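RagB/SusD family nutrient uptake outer membrane protein (Bacteroides thetaiotaomicron, PDB 7KV2) probably binds beta-glucans at the outer-membrane surface of this gut bacterium as a SusD-family protein, helping to capture them for uptake. Local coordinates at residues W344-V349 with L362-R367. Numbering follows the deposited sequence.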
ATOM      1  N   TRP A 344      14.757 -10.489   5.671  1.00 17.31           N
ATOM      2  CA  TRP A 344      16.214 -10.421   5.447  1.00 17.78           C
ATOM      3  C   TRP A 344      16.851 -10.557   6.825  1.00 18.66           C
ATOM      4  O   TRP A 344      16.553  -9.745   7.693  1.00 16.61           O
ATOM      5  CB  TRP A 344      16.630  -9.144   4.716  1.00 19.14           C
ATOM      6  CG  TRP A 344      18.111  -8.960   4.689  1.00 19.74           C
ATOM      7  CD1 TRP A 344      19.041  -9.822   4.174  1.00 21.66           C
ATOM      8  CD2 TRP A 344      18.843  -7.847   5.209  1.00 19.30           C
ATOM      9  NE1 TRP A 344      20.303  -9.307   4.322  1.00 22.82           N
ATOM     10  CE2 TRP A 344      20.207  -8.080   4.936  1.00 18.07           C
ATOM     11  CE3 TRP A 344      18.477  -6.635   5.802  1.00 19.44           C
ATOM     12  CZ2 TRP A 344      21.209  -7.213   5.358  1.00 18.39           C
ATOM     13  CZ3 TRP A 344      19.470  -5.746   6.156  1.00 19.86           C
ATOM     14  CH2 TRP A 344      20.817  -6.032   5.942  1.00 17.28           C
ATOM     15  N   ASN A 345      17.590 -11.645   7.043  1.00 18.54           N
ATOM     16  CA  ASN A 345      18.243 -11.947   8.336  1.00 20.01           C
ATOM     17  C   ASN A 345      19.552 -11.163   8.410  1.00 22.20           C
ATOM     18  O   ASN A 345      20.676 -11.742   8.184  1.00 20.73           O
ATOM     19  CB  ASN A 345      18.427 -13.460   8.489  1.00 24.22           C
ATOM     20  CG  ASN A 345      18.710 -13.868   9.917  1.00 24.09           C
ATOM     21  OD1 ASN A 345      19.077 -13.039  10.745  1.00 23.30           O
ATOM     22  ND2 ASN A 345      18.490 -15.147  10.207  1.00 26.47           N
ATOM     23  N   ALA A 346      19.445  -9.882   8.733  1.00 21.14           N
ATOM     24  CA  ALA A 346      20.582  -8.960   8.848  1.00 18.90           C
ATOM     25  C   ALA A 346      21.577  -9.511   9.859  1.00 20.55           C
ATOM     26  O   ALA A 346      22.802  -9.396   9.599  1.00 20.66           O
ATOM     27  CB  ALA A 346      20.115  -7.597   9.273  1.00 18.31           C
ATOM     28  N   GLN A 347      21.099  -9.993  11.012  1.00 19.47           N
ATOM     29  CA  GLN A 347      22.036 -10.438  12.078  1.00 20.76           C
ATOM     30  C   GLN A 347      22.802 -11.675  11.604  1.00 21.12           C
ATOM     31  O   GLN A 347      24.018 -11.707  11.822  1.00 23.99           O
ATOM     32  CB  GLN A 347      21.358 -10.730  13.414  1.00 22.20           C
ATOM     33  CG  GLN A 347      22.359 -10.940  14.547  1.00 24.99           C
ATOM     34  CD  GLN A 347      23.299  -9.762  14.706  1.00 26.67           C
ATOM     35  OE1 GLN A 347      22.868  -8.616  14.821  1.00 25.25           O
ATOM     36  NE2 GLN A 347      24.588 -10.057  14.733  1.00 26.66           N
ATOM     37  N   ALA A 348      22.139 -12.632  10.948  1.00 23.34           N
ATOM     38  CA  ALA A 348      22.803 -13.862  10.440  1.00 24.01           C
ATOM     39  C   ALA A 348      23.920 -13.468   9.478  1.00 25.81           C
ATOM     40  O   ALA A 348      25.013 -14.107   9.485  1.00 26.02           O
ATOM     41  CB  ALA A 348      21.798 -14.783   9.793  1.00 27.25           C
ATOM     42  N   VAL A 349      23.701 -12.429   8.673  1.00 23.35           N
ATOM     43  CA  VAL A 349      24.710 -11.927   7.694  1.00 25.88           C
ATOM     44  C   VAL A 349      25.976 -11.488   8.449  1.00 28.53           C
ATOM     45  O   VAL A 349      27.105 -11.884   8.061  1.00 24.85           O
ATOM     46  CB  VAL A 349      24.113 -10.785   6.850  1.00 25.42           C
ATOM     47  CG1 VAL A 349      25.180 -10.001   6.122  1.00 27.52           C
ATOM     48  CG2 VAL A 349      23.042 -11.308   5.896  1.00 27.36           C
ATOM     49  N   LEU A 362      31.810  -7.032  12.749  1.00 40.70           N
ATOM     50  CA  LEU A 362      30.852  -5.932  12.483  1.00 33.76           C
ATOM     51  C   LEU A 362      29.606  -6.128  13.344  1.00 29.62           C
ATOM     52  O   LEU A 362      29.248  -7.300  13.658  1.00 28.47           O
ATOM     53  CB  LEU A 362      30.490  -5.926  10.995  1.00 34.82           C
ATOM     54  CG  LEU A 362      31.627  -5.612  10.031  1.00 35.46           C
ATOM     55  CD1 LEU A 362      31.243  -6.029   8.628  1.00 35.40           C
ATOM     56  CD2 LEU A 362      31.971  -4.127  10.083  1.00 38.50           C
ATOM     57  N   SER A 363      28.933  -5.029  13.656  1.00 26.62           N
ATOM     58  CA  SER A 363      27.562  -5.042  14.218  1.00 23.20           C
ATOM     59  C   SER A 363      26.753  -3.920  13.543  1.00 20.97           C
ATOM     60  O   SER A 363      27.347  -2.992  12.976  1.00 21.58           O
ATOM     61  CB  SER A 363      27.586  -4.891  15.718  1.00 25.64           C
ATOM     62  OG  SER A 363      28.124  -3.625  16.077  1.00 29.02           O
ATOM     63  N   TYR A 364      25.439  -3.988  13.630  1.00 19.81           N
ATOM     64  CA  TYR A 364      24.583  -2.790  13.456  1.00 19.03           C
ATOM     65  C   TYR A 364      24.104  -2.407  14.859  1.00 17.68           C
ATOM     66  O   TYR A 364      24.344  -3.199  15.771  1.00 20.77           O
ATOM     67  CB  TYR A 364      23.471  -2.998  12.417  1.00 16.05           C
ATOM     68  CG  TYR A 364      22.354  -3.919  12.825  1.00 17.37           C
ATOM     69  CD1 TYR A 364      22.444  -5.278  12.610  1.00 18.38           C
ATOM     70  CD2 TYR A 364      21.183  -3.449  13.396  1.00 16.52           C
ATOM     71  CE1 TYR A 364      21.446  -6.145  12.991  1.00 17.39           C
ATOM     72  CE2 TYR A 364      20.165  -4.304  13.777  1.00 16.48           C
ATOM     73  CZ  TYR A 364      20.302  -5.663  13.604  1.00 17.73           C
ATOM     74  OH  TYR A 364      19.337  -6.555  13.935  1.00 16.53           O
ATOM     75  N   THR A 365      23.371  -1.308  14.966  1.00 17.73           N
ATOM     76  CA  THR A 365      22.774  -0.788  16.210  1.00 17.95           C
ATOM     77  C   THR A 365      21.319  -1.253  16.321  1.00 17.81           C
ATOM     78  O   THR A 365      20.458  -0.722  15.625  1.00 17.32           O
ATOM     79  CB  THR A 365      22.969   0.729  16.302  1.00 19.82           C
ATOM     80  OG1 THR A 365      24.378   0.982  16.266  1.00 18.79           O
ATOM     81  CG2 THR A 365      22.387   1.281  17.584  1.00 19.16           C
ATOM     82  N   THR A 366      21.084  -2.281  17.136  1.00 18.42           N
ATOM     83  CA  THR A 366      19.731  -2.827  17.361  1.00 18.87           C
ATOM     84  C   THR A 366      18.915  -1.721  18.030  1.00 18.63           C
ATOM     85  O   THR A 366      19.492  -0.988  18.874  1.00 21.25           O
ATOM     86  CB  THR A 366      19.755  -4.135  18.173  1.00 20.38           C
ATOM     87  OG1 THR A 366      20.275  -3.924  19.500  1.00 19.14           O
ATOM     88  CG2 THR A 366      20.570  -5.218  17.483  1.00 20.05           C
ATOM     89  N   ARG A 367      17.669  -1.565  17.631  1.00 16.51           N
ATOM     90  CA  ARG A 367      16.780  -0.552  18.241  1.00 20.98           C
ATOM     91  C   ARG A 367      15.600  -1.264  18.897  1.00 20.29           C
ATOM     92  O   ARG A 367      15.665  -2.467  19.109  1.00 18.91           O
ATOM     93  CB  ARG A 367      16.399   0.469  17.176  1.00 22.70           C
ATOM     94  CG  ARG A 367      17.523   1.422  16.846  1.00 23.56           C
ATOM     95  CD  ARG A 367      17.007   2.601  16.031  1.00 22.98           C
ATOM     96  NE  ARG A 367      17.372   3.847  16.652  1.00 20.82           N
ATOM     97  CZ  ARG A 367      16.981   5.024  16.238  1.00 22.94           C
ATOM     98  NH1 ARG A 367      16.202   5.116  15.176  1.00 20.59           N
ATOM     99  NH2 ARG A 367      17.394   6.112  16.869  1.00 22.55           N
TER
HETATM  100  O   HOH W   1      24.637  -6.478  15.163  1.00 24.54           O
HETATM  101  O   HOH W   2      20.148  -8.559  16.141  1.00 24.58           O
HETATM  102  O   HOH W   3      27.099  -8.379  15.074  1.00 27.22           O
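Gln-347 OE1 accepts from two waters, and both lead to Tyr-364. Water 1 donates to Gln-347 OE1 at 2.8 Å and accepts from the backbone N of Tyr-364. Water 2 also donates to OE1, and gives its other hydrogen to Tyr-364 OH at 3.1 Å. On the other side of the amide, Gln-347 NE2 donates to water 3 at 3.0 Å, and that water donates to Leu-362 O. Gln-347 NE2 also donates to Asp-351 OD1, one turn further along helix 346-355, which helps fix the amide flip. The side chain leaves with CG anti to its own N (chi1 -170°) and bends at chi2, bringing OE1 to 3.4 Å from Tyr-364 CE1. Amide and ring planes lie 27° apart. Ala-346 CB packs against the same ring atom, CE1, at 4.2 Å, and Asp-370 bonds the tyrosine hydroxyl. Asn-345 N-caps the helix, its OD1 taking Ala-348 N at 3.1 Å from above the carbonyl plane. Leu-362 N bonds Asn-354 OD1, a further tie between loop and helix. Between the two segments no direct hydrogen bond forms; the polar link runs through Gln-347 and three waters, with modest apolar packing on one tyrosine ring.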